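PDB 7B04: nitrite oxidoreductase subunit C from Kuenenia stuttgartiensis, which binds a heme b and calcium ions and probably carries electrons within the filament-forming nitrite oxidoreductase complex of an anammox bacterium. Local coordinates for residues A134-P139 with T287-A292; N163-K168 with V233-A238; Q250-C255 with F267-N272. All blocks are in the same frame, centred on the assembly; numbering follows the deposited sequence.

Interaction 1 of 3, residues A134-P139 with T287-A292. With HEM (protoporphyrin IX containing Fe), chain B.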
# COMPACT_ATOMS: atom_id res chain seq x y z
N ALA C 134 -14.50 -9.71 -44.26
CA ALA C 134 -14.68 -9.49 -45.69
C ALA C 134 -15.69 -8.38 -45.89
O ALA C 134 -16.58 -8.17 -45.06
CB ALA C 134 -15.14 -10.76 -46.39
N ALA C 135 -15.55 -7.66 -47.00
CA ALA C 135 -16.45 -6.54 -47.25
C ALA C 135 -16.66 -6.34 -48.74
O ALA C 135 -15.77 -6.57 -49.56
CB ALA C 135 -15.92 -5.25 -46.63
N LEU C 136 -17.87 -5.90 -49.08
CA LEU C 136 -18.24 -5.49 -50.42
C LEU C 136 -18.69 -4.04 -50.38
O LEU C 136 -19.21 -3.57 -49.36
CB LEU C 136 -19.35 -6.37 -50.99
CG LEU C 136 -19.03 -7.85 -51.12
CD1 LEU C 136 -20.28 -8.63 -51.49
CD2 LEU C 136 -17.93 -8.08 -52.14
N MET C 137 -18.48 -3.33 -51.48
CA MET C 137 -18.83 -1.92 -51.53
C MET C 137 -19.44 -1.61 -52.88
O MET C 137 -19.06 -2.18 -53.91
CB MET C 137 -17.64 -1.00 -51.23
CG MET C 137 -16.64 -0.79 -52.33
SD MET C 137 -15.43 0.40 -51.74
CE MET C 137 -14.65 0.89 -53.26
N PHE C 138 -20.40 -0.69 -52.87
CA PHE C 138 -21.15 -0.34 -54.05
C PHE C 138 -21.25 1.17 -54.15
O PHE C 138 -21.39 1.85 -53.13
CB PHE C 138 -22.57 -0.92 -53.99
CG PHE C 138 -22.62 -2.41 -53.87
CD1 PHE C 138 -22.70 -3.20 -55.00
CD2 PHE C 138 -22.58 -3.01 -52.62
CE1 PHE C 138 -22.75 -4.57 -54.89
CE2 PHE C 138 -22.62 -4.39 -52.51
CZ PHE C 138 -22.71 -5.17 -53.64
N PRO C 139 -21.17 1.73 -55.35
CA PRO C 139 -21.42 3.16 -55.48
C PRO C 139 -22.90 3.40 -55.24
O PRO C 139 -23.74 2.63 -55.70
CB PRO C 139 -21.03 3.47 -56.93
CG PRO C 139 -20.21 2.28 -57.38
CD PRO C 139 -20.81 1.13 -56.64
N THR C 287 -24.53 -1.95 -62.26
CA THR C 287 -23.73 -1.02 -61.43
C THR C 287 -22.33 -1.63 -61.30
O THR C 287 -21.96 -2.40 -62.15
CB THR C 287 -24.43 -0.68 -60.12
OG1 THR C 287 -23.78 0.44 -59.55
CG2 THR C 287 -24.38 -1.79 -59.11
N TYR C 288 -21.56 -1.17 -60.33
CA TYR C 288 -20.21 -1.65 -60.08
C TYR C 288 -20.08 -2.09 -58.62
O TYR C 288 -20.93 -1.78 -57.78
CB TYR C 288 -19.16 -0.58 -60.42
CG TYR C 288 -19.23 -0.08 -61.85
CD1 TYR C 288 -20.26 0.75 -62.27
CD2 TYR C 288 -18.26 -0.44 -62.78
CE1 TYR C 288 -20.33 1.20 -63.58
CE2 TYR C 288 -18.32 0.02 -64.09
CZ TYR C 288 -19.36 0.83 -64.48
OH TYR C 288 -19.44 1.29 -65.78
N PHE C 289 -19.03 -2.85 -58.34
CA PHE C 289 -18.74 -3.26 -56.97
C PHE C 289 -17.24 -3.38 -56.78
O PHE C 289 -16.46 -3.39 -57.75
CB PHE C 289 -19.46 -4.57 -56.60
CG PHE C 289 -18.77 -5.81 -57.10
CD1 PHE C 289 -19.05 -6.32 -58.35
CD2 PHE C 289 -17.85 -6.48 -56.30
CE1 PHE C 289 -18.43 -7.46 -58.81
CE2 PHE C 289 -17.22 -7.62 -56.75
CZ PHE C 289 -17.51 -8.11 -58.01
N ASN C 290 -16.83 -3.47 -55.52
CA ASN C 290 -15.43 -3.68 -55.15
C ASN C 290 -15.39 -4.54 -53.90
O ASN C 290 -16.39 -4.71 -53.20
CB ASN C 290 -14.71 -2.34 -54.93
CG ASN C 290 -13.21 -2.45 -55.07
OD1 ASN C 290 -12.68 -3.53 -55.29
ND2 ASN C 290 -12.52 -1.32 -54.96
N MET C 291 -14.20 -5.08 -53.61
CA MET C 291 -14.07 -6.12 -52.60
C MET C 291 -12.81 -5.91 -51.78
O MET C 291 -11.85 -5.27 -52.22
CB MET C 291 -14.04 -7.51 -53.26
CG MET C 291 -14.13 -8.68 -52.30
SD MET C 291 -13.75 -10.25 -53.10
CE MET C 291 -15.14 -10.40 -54.21
N ALA C 292 -12.83 -6.45 -50.56
CA ALA C 292 -11.67 -6.46 -49.68
C ALA C 292 -11.82 -7.60 -48.69
O ALA C 292 -12.94 -8.01 -48.36
CB ALA C 292 -11.49 -5.13 -48.95
CHA HEM B . -11.27 0.84 -43.54
CHB HEM B . -7.99 2.62 -46.68
CHC HEM B . -10.23 0.10 -50.18
CHD HEM B . -13.63 -1.55 -47.07
C1A HEM B . -10.25 1.61 -44.09
C2A HEM B . -9.56 2.70 -43.44
C3A HEM B . -8.65 3.19 -44.29
C4A HEM B . -8.74 2.44 -45.53
CMA HEM B . -7.67 4.35 -44.04
CAA HEM B . -9.84 3.15 -41.98
CBA HEM B . -10.40 4.57 -41.95
CGA HEM B . -11.90 4.51 -42.01
O1A HEM B . -12.50 5.41 -42.65
O2A HEM B . -12.47 3.56 -41.42
C1B HEM B . -8.26 2.05 -47.90
C2B HEM B . -7.44 2.10 -49.10
C3B HEM B . -8.06 1.41 -50.07
C4B HEM B . -9.30 0.88 -49.52
CMB HEM B . -6.10 2.87 -49.15
CAB HEM B . -7.63 1.14 -51.54
CBB HEM B . -6.41 1.41 -52.03
C1C HEM B . -11.29 -0.60 -49.64
C2C HEM B . -12.10 -1.58 -50.33
C3C HEM B . -13.02 -2.04 -49.48
C4C HEM B . -12.86 -1.36 -48.21
CMC HEM B . -11.91 -2.04 -51.80
CAC HEM B . -14.10 -3.11 -49.80
CBC HEM B . -15.39 -2.90 -49.56
C1D HEM B . -13.22 -1.12 -45.82
C2D HEM B . -13.72 -1.58 -44.54
C3D HEM B . -13.07 -0.93 -43.57
C4D HEM B . -12.13 -0.02 -44.20
CMD HEM B . -14.81 -2.65 -44.30
CAD HEM B . -13.30 -1.12 -42.06
CBD HEM B . -12.24 -2.05 -41.47
CGD HEM B . -12.62 -2.40 -40.05
O1D HEM B . -11.91 -3.24 -39.43
O2D HEM B . -13.62 -1.85 -39.53
NA HEM B . -9.73 1.49 -45.36
NB HEM B . -9.38 1.29 -48.20
NC HEM B . -11.79 -0.48 -48.34
ND HEM B . -12.24 -0.16 -45.57
FE HEM B . -10.80 0.80 -46.86
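Ala135 faces Ala292, and Met137 faces Asn290, in two antiparallel hydrogen-bonded pairs. They join neighbouring strands of the heme-binding beta domain, consistent with the DOMON fold of the ethylbenzene dehydrogenase family. Leu136 and Met291 form the non-hydrogen-bonded pair between them. In the second hydrogen-bonded pair, Met137 N donates to Asn290 O over 3.0 Å, and Asn290 N donates back to Met137 O.

The close packing lies on the face that carries Ala135, Met137, Asn290 and Ala292, because the heme sits against it. The two alanines leave room for the porphyrin edge. Ala135 CB is 3.7 Å from HEM CMD, and Ala292 CB is 3.4 Å from HEM CAC. Met137 has CG between its backbone N and carbonyl carbon (chi1 78°), and its chain is extended from there. It therefore runs alongside Asn290, and its CE comes 3.5 Å from Asn290 ND2. That amide nitrogen also makes weak hydrogen bonds to Pro153 O and Ser308 O. Lys305, bound covalently to the heme, and Met155, the axial ligand of the iron, lie close by.

On the other face Leu136 CD2 rests beside Met291 CG at 3.9 Å, and Ile100 packs on both residues. Phe138 CE1 is 3.7 Å from Phe289 CB.

The contact is looser towards Thr287 and Tyr288, which are partly exposed. The Tyr288 ring leads away from strand 134-139. Its CB is 4.3 Å from Pro139 CG, although Pro139 CD lies near the Tyr288 carbonyl. On the heme side, by contrast, Asn290 ND2 is 3.3 Å from the heme methyl carbon CMC.

Interaction 2 of 3, residues N163-K168 with V233-A238. With CA (calcium ion), chain D; HEM (protoporphyrin IX containing Fe), chain B.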
# COMPACT_ATOMS: atom_id res chain seq x y z
N ASN C 163 -21.61 2.80 -50.44
CA ASN C 163 -22.20 1.91 -49.45
C ASN C 163 -21.25 0.75 -49.20
O ASN C 163 -20.67 0.20 -50.13
CB ASN C 163 -23.56 1.39 -49.92
CG ASN C 163 -24.45 0.92 -48.77
OD1 ASN C 163 -25.63 0.65 -48.97
ND2 ASN C 163 -23.88 0.84 -47.58
N LEU C 164 -21.10 0.38 -47.93
CA LEU C 164 -20.18 -0.68 -47.52
C LEU C 164 -20.94 -1.75 -46.74
O LEU C 164 -21.82 -1.44 -45.94
CB LEU C 164 -19.06 -0.13 -46.63
CG LEU C 164 -17.84 0.65 -47.13
CD1 LEU C 164 -16.93 -0.23 -47.96
CD2 LEU C 164 -18.24 1.91 -47.90
N TRP C 165 -20.60 -3.01 -47.00
CA TRP C 165 -21.11 -4.16 -46.25
C TRP C 165 -19.92 -4.87 -45.63
O TRP C 165 -19.16 -5.54 -46.34
CB TRP C 165 -21.89 -5.12 -47.15
CG TRP C 165 -23.09 -4.54 -47.82
CD1 TRP C 165 -23.67 -3.33 -47.58
CD2 TRP C 165 -23.85 -5.16 -48.86
NE1 TRP C 165 -24.76 -3.16 -48.41
CE2 TRP C 165 -24.89 -4.27 -49.20
CE3 TRP C 165 -23.77 -6.38 -49.54
CZ2 TRP C 165 -25.83 -4.56 -50.19
CZ3 TRP C 165 -24.70 -6.67 -50.51
CH2 TRP C 165 -25.72 -5.76 -50.83
N HIS C 166 -19.75 -4.75 -44.32
CA HIS C 166 -18.58 -5.31 -43.64
C HIS C 166 -19.00 -6.55 -42.85
O HIS C 166 -19.72 -6.44 -41.85
CB HIS C 166 -17.92 -4.29 -42.73
CG HIS C 166 -16.60 -4.74 -42.18
ND1 HIS C 166 -15.97 -4.10 -41.13
CD2 HIS C 166 -15.80 -5.77 -42.52
CE1 HIS C 166 -14.84 -4.72 -40.86
NE2 HIS C 166 -14.71 -5.74 -41.69
N TRP C 167 -18.54 -7.72 -43.29
CA TRP C 167 -18.74 -8.95 -42.54
C TRP C 167 -17.63 -9.10 -41.51
O TRP C 167 -16.45 -8.88 -41.81
CB TRP C 167 -18.76 -10.16 -43.47
CG TRP C 167 -18.75 -11.45 -42.71
CD1 TRP C 167 -19.81 -12.03 -42.07
CD2 TRP C 167 -17.63 -12.31 -42.48
NE1 TRP C 167 -19.42 -13.21 -41.47
CE2 TRP C 167 -18.09 -13.40 -41.71
CE3 TRP C 167 -16.29 -12.27 -42.86
CZ2 TRP C 167 -17.24 -14.43 -41.31
CZ3 TRP C 167 -15.45 -13.30 -42.46
CH2 TRP C 167 -15.94 -14.37 -41.69
N LYS C 168 -18.02 -9.49 -40.30
CA LYS C 168 -17.08 -9.68 -39.20
C LYS C 168 -17.23 -11.09 -38.64
O LYS C 168 -18.34 -11.51 -38.29
CB LYS C 168 -17.30 -8.64 -38.10
CG LYS C 168 -17.05 -7.21 -38.56
CD LYS C 168 -17.25 -6.22 -37.43
CE LYS C 168 -16.97 -4.79 -37.88
NZ LYS C 168 -17.99 -4.32 -38.86
N VAL C 233 -23.17 -8.63 -40.28
CA VAL C 233 -22.58 -7.74 -41.27
C VAL C 233 -23.02 -6.33 -40.94
O VAL C 233 -24.21 -6.09 -40.72
CB VAL C 233 -22.98 -8.12 -42.71
CG1 VAL C 233 -22.33 -7.18 -43.72
CG2 VAL C 233 -22.60 -9.57 -43.01
N GLU C 234 -22.09 -5.38 -40.97
CA GLU C 234 -22.42 -4.00 -40.65
C GLU C 234 -22.68 -3.23 -41.94
O GLU C 234 -21.92 -3.34 -42.90
CB GLU C 234 -21.28 -3.35 -39.86
CG GLU C 234 -21.57 -1.91 -39.43
CD GLU C 234 -20.39 -1.25 -38.74
OE1 GLU C 234 -20.61 -0.36 -37.89
OE2 GLU C 234 -19.23 -1.63 -39.04
N ASP C 235 -23.77 -2.48 -41.95
CA ASP C 235 -24.15 -1.66 -43.09
C ASP C 235 -23.64 -0.25 -42.83
O ASP C 235 -24.04 0.38 -41.84
CB ASP C 235 -25.67 -1.68 -43.29
CG ASP C 235 -26.10 -1.03 -44.58
OD1 ASP C 235 -25.69 -1.51 -45.66
OD2 ASP C 235 -26.88 -0.06 -44.53
N LEU C 236 -22.75 0.24 -43.69
CA LEU C 236 -22.06 1.49 -43.42
C LEU C 236 -21.71 2.19 -44.72
O LEU C 236 -21.76 1.60 -45.80
CB LEU C 236 -20.84 1.23 -42.52
CG LEU C 236 -19.61 0.41 -42.90
CD1 LEU C 236 -18.69 0.39 -41.70
CD2 LEU C 236 -19.94 -1.00 -43.32
N ASN C 237 -21.37 3.48 -44.61
CA ASN C 237 -21.08 4.34 -45.75
C ASN C 237 -19.69 4.95 -45.63
O ASN C 237 -19.09 4.99 -44.55
CB ASN C 237 -22.10 5.48 -45.87
CG ASN C 237 -23.38 5.04 -46.54
OD1 ASN C 237 -24.42 4.91 -45.90
ND2 ASN C 237 -23.32 4.82 -47.85
N ALA C 238 -19.18 5.44 -46.76
CA ALA C 238 -17.90 6.13 -46.79
C ALA C 238 -17.84 7.06 -48.00
O ALA C 238 -18.41 6.77 -49.05
CB ALA C 238 -16.72 5.15 -46.82
CA CA D . -29.17 0.95 -44.34
CHA HEM B . -11.27 0.84 -43.54
CHB HEM B . -7.99 2.62 -46.68
CHC HEM B . -10.23 0.10 -50.18
CHD HEM B . -13.63 -1.55 -47.07
C1A HEM B . -10.25 1.61 -44.09
C2A HEM B . -9.56 2.70 -43.44
C3A HEM B . -8.65 3.19 -44.29
C4A HEM B . -8.74 2.44 -45.53
CMA HEM B . -7.67 4.35 -44.04
CAA HEM B . -9.84 3.15 -41.98
CBA HEM B . -10.40 4.57 -41.95
CGA HEM B . -11.90 4.51 -42.01
O1A HEM B . -12.50 5.41 -42.65
O2A HEM B . -12.47 3.56 -41.42
C1B HEM B . -8.26 2.05 -47.90
C2B HEM B . -7.44 2.10 -49.10
C3B HEM B . -8.06 1.41 -50.07
C4B HEM B . -9.30 0.88 -49.52
CMB HEM B . -6.10 2.87 -49.15
CAB HEM B . -7.63 1.14 -51.54
CBB HEM B . -6.41 1.41 -52.03
C1C HEM B . -11.29 -0.60 -49.64
C2C HEM B . -12.10 -1.58 -50.33
C3C HEM B . -13.02 -2.04 -49.48
C4C HEM B . -12.86 -1.36 -48.21
CMC HEM B . -11.91 -2.04 -51.80
CAC HEM B . -14.10 -3.11 -49.80
CBC HEM B . -15.39 -2.90 -49.56
C1D HEM B . -13.22 -1.12 -45.82
C2D HEM B . -13.72 -1.58 -44.54
C3D HEM B . -13.07 -0.93 -43.57
C4D HEM B . -12.13 -0.02 -44.20
CMD HEM B . -14.81 -2.65 -44.30
CAD HEM B . -13.30 -1.12 -42.06
CBD HEM B . -12.24 -2.05 -41.47
CGD HEM B . -12.62 -2.40 -40.05
O1D HEM B . -11.91 -3.24 -39.43
O2D HEM B . -13.62 -1.85 -39.53
NA HEM B . -9.73 1.49 -45.36
NB HEM B . -9.38 1.29 -48.20
NC HEM B . -11.79 -0.48 -48.34
ND HEM B . -12.24 -0.16 -45.57
FE HEM B . -10.80 0.80 -46.86
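Lys168 NZ forms a salt bridge with Glu234 OE2 at 3.0 Å. The ammonium group meets the oxygen from above the carboxylate plane. Arg209 of subunit B makes a second salt bridge to the same oxygen, and Ser246 OG holds OE1. This surrounding is likely to favour the ionised carboxylate.

The backbone bonds come next. His166 N donates to Glu234 O in the carbonyl plane, almost straight at 173°. Leu236 O accepts two donors. Leu164 N arrives close to the line of the C=O bond, while Asn163 ND2 comes from above the carbonyl plane at 2.9 Å. The other Asn163 amide atom, OD1, accepts from Val279 N, so both ends of the amide are held.

These pairs make strands 163-168 and 233-238 antiparallel neighbours in the DOMON-like domain. One face of the pair looks to the heme and the other to a calcium site. Asp235 OD2 binds the calcium ion at 2.5 Å, with Gln247 OE1, the backbone O of His249, and carboxylates of Asp251 and Asp278. Its other oxygen, OD1, lies 3.3 Å from Trp165 CD1. The two side chains run side by side, with ring and carboxylate planes 46° apart.

On the heme face His166 has CG anti to its backbone N (chi1 -171°), which places the ring between two aliphatic carbons. HEM CMD lies over one face, offset toward the rim, and Lys168 CG lies over the centre of the other at 4.0 Å. Leu164 divides its branches: CD1 touches HEM CBC at 3.5 Å, and CD2 touches Ala238 CB at 3.7 Å. Farther along, Val233 CG2 meets the edge of the Trp167 ring, in its plane, at 3.8 Å.

Interaction 3 of 3, residues Q250-C255 with F267-N272. With CA (calcium ion), chain D.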
# COMPACT_ATOMS: atom_id res chain seq x y z
N GLN C 250 -29.37 -0.28 -39.95
CA GLN C 250 -28.62 -1.41 -40.50
C GLN C 250 -29.56 -2.33 -41.26
O GLN C 250 -30.60 -2.74 -40.72
CB GLN C 250 -27.91 -2.19 -39.39
CG GLN C 250 -27.19 -1.33 -38.37
CD GLN C 250 -25.87 -0.82 -38.89
OE1 GLN C 250 -24.98 -1.60 -39.24
NE2 GLN C 250 -25.72 0.50 -38.93
N ASP C 251 -29.21 -2.65 -42.50
CA ASP C 251 -30.09 -3.39 -43.39
C ASP C 251 -29.50 -4.67 -43.96
O ASP C 251 -30.26 -5.50 -44.47
CB ASP C 251 -30.54 -2.50 -44.55
CG ASP C 251 -31.64 -1.54 -44.16
OD1 ASP C 251 -31.47 -0.32 -44.37
OD2 ASP C 251 -32.67 -2.00 -43.63
N VAL C 252 -28.18 -4.86 -43.90
CA VAL C 252 -27.53 -6.04 -44.47
C VAL C 252 -27.29 -7.06 -43.36
O VAL C 252 -26.97 -6.69 -42.22
CB VAL C 252 -26.23 -5.66 -45.20
CG1 VAL C 252 -25.21 -5.09 -44.23
CG2 VAL C 252 -25.66 -6.86 -45.94
N ASP C 253 -27.46 -8.33 -43.70
CA ASP C 253 -27.17 -9.45 -42.80
C ASP C 253 -26.41 -10.51 -43.59
O ASP C 253 -26.16 -10.36 -44.79
CB ASP C 253 -28.47 -10.01 -42.20
CG ASP C 253 -28.23 -10.76 -40.90
OD1 ASP C 253 -27.06 -10.86 -40.48
OD2 ASP C 253 -29.22 -11.23 -40.30
N GLY C 254 -26.04 -11.59 -42.91
CA GLY C 254 -25.30 -12.65 -43.58
C GLY C 254 -24.92 -13.75 -42.62
O GLY C 254 -25.04 -13.63 -41.40
N CYS C 255 -24.44 -14.85 -43.21
CA CYS C 255 -23.94 -16.01 -42.49
C CYS C 255 -22.60 -16.42 -43.09
O CYS C 255 -22.18 -15.90 -44.13
CB CYS C 255 -24.93 -17.18 -42.54
SG CYS C 255 -25.29 -17.77 -44.21
N PHE C 267 -23.53 -12.61 -48.31
CA PHE C 267 -24.16 -11.37 -47.87
C PHE C 267 -25.62 -11.39 -48.29
O PHE C 267 -25.96 -11.84 -49.39
CB PHE C 267 -23.46 -10.15 -48.48
CG PHE C 267 -22.06 -9.94 -47.98
CD1 PHE C 267 -21.80 -9.11 -46.90
CD2 PHE C 267 -20.99 -10.57 -48.60
CE1 PHE C 267 -20.51 -8.91 -46.45
CE2 PHE C 267 -19.70 -10.38 -48.15
CZ PHE C 267 -19.46 -9.54 -47.07
N CYS C 268 -26.49 -10.91 -47.40
CA CYS C 268 -27.93 -10.93 -47.64
C CYS C 268 -28.49 -9.55 -47.38
O CYS C 268 -28.27 -8.97 -46.32
CB CYS C 268 -28.60 -11.98 -46.75
SG CYS C 268 -30.39 -12.09 -46.92
N ARG C 269 -29.23 -9.03 -48.36
CA ARG C 269 -29.86 -7.72 -48.28
C ARG C 269 -31.03 -7.69 -49.24
O ARG C 269 -31.01 -8.36 -50.28
CB ARG C 269 -28.86 -6.61 -48.66
CG ARG C 269 -28.86 -5.35 -47.80
CD ARG C 269 -29.95 -4.34 -48.17
NE ARG C 269 -30.04 -4.03 -49.60
CZ ARG C 269 -29.37 -3.05 -50.21
NH1 ARG C 269 -29.54 -2.84 -51.51
NH2 ARG C 269 -28.54 -2.28 -49.53
N SER C 270 -32.06 -6.94 -48.88
CA SER C 270 -33.18 -6.74 -49.78
C SER C 270 -32.73 -5.91 -50.98
O SER C 270 -31.83 -5.07 -50.87
CB SER C 270 -34.35 -6.06 -49.06
OG SER C 270 -34.92 -6.93 -48.10
N LEU C 271 -33.35 -6.16 -52.13
CA LEU C 271 -32.97 -5.42 -53.33
C LEU C 271 -33.16 -3.92 -53.14
O LEU C 271 -32.37 -3.13 -53.66
CB LEU C 271 -33.78 -5.90 -54.53
CG LEU C 271 -33.39 -7.22 -55.20
CD1 LEU C 271 -34.39 -7.55 -56.29
CD2 LEU C 271 -32.00 -7.13 -55.78
N ASN C 272 -34.18 -3.52 -52.39
CA ASN C 272 -34.46 -2.12 -52.11
C ASN C 272 -34.73 -1.95 -50.63
O ASN C 272 -35.29 -2.83 -49.97
CB ASN C 272 -35.64 -1.62 -52.95
CG ASN C 272 -35.39 -1.73 -54.44
OD1 ASN C 272 -36.04 -2.51 -55.13
ND2 ASN C 272 -34.43 -0.96 -54.94
CA CA D . -29.17 0.95 -44.34
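The first torsion of Arg269 (chi1 -138°) sets its CG against Val252, and bends at chi2 (-82°) and chi3 then turn the rest of the chain. Arg269 CG sits 3.7 Å from Val252 CB, and the two side chains cross at about a right angle. Val252 has CG2 anti to its own N, which brings that methyl to 3.4 Å from Cys268 O. Arg269 CD is 4.1 Å from Asp251 CB. The guanidinium group runs on past the contact, where NH1 is hydrogen-bonded to Val279 O.

Asp253 and Cys268 are the antiparallel hydrogen-bonded pair. Asp253 N donates to Cys268 O over 2.8 Å in a nearly straight bond, 175° at the hydrogen. Cys268 N returns to Asp253 O at 2.7 Å. Gly254 and Phe267 follow as a non-hydrogen-bonded pair. This is the open end of a beta hairpin made by strands 253-258 and 262-270. The Phe267 side chain packs on Val233, Trp165 and Trp167.

Replacing Arg269 with an alanine would probably open a gap beside Val252 and leave Val279 O without this donor.

Before the hairpin the chain turns to the calcium site. Asp251 OD1 binds the calcium ion at 2.6 Å, in the same site as Asp235. Its charge is not paired directly with the arginine, since Asp251 OD1 and Arg269 NH2 are 6.2 Å apart. Gln250 OE1 accepts a hydrogen bond from Asp235 N, which ties this loop to the neighbouring strand. Asp253 directs its carboxylate away from strand 267-270, and its OD1 accepts weak hydrogen bonds from Gly254 N and Ala232 N.

The three contacts lie close together, all within the ethylbenzene dehydrogenase-like domain. The centre of interaction 2 is about 10 Å from those of interactions 1 and 3, which are about 14 Å apart. Interactions 1 and 2 meet side by side, because strands 133-139 and 162-168 are antiparallel neighbours; both touch the heme. Interactions 2 and 3 share a calcium ion, bound by Asp235 and Asp251. Phe267 of interaction 3 packs on Leu136 of interaction 1. Along the chain, interaction 1 closes a long loop that contains interaction 2 and then interaction 3. Segments far apart in the sequence thus meet in one domain, with interaction 2 touching both the heme and the calcium ion.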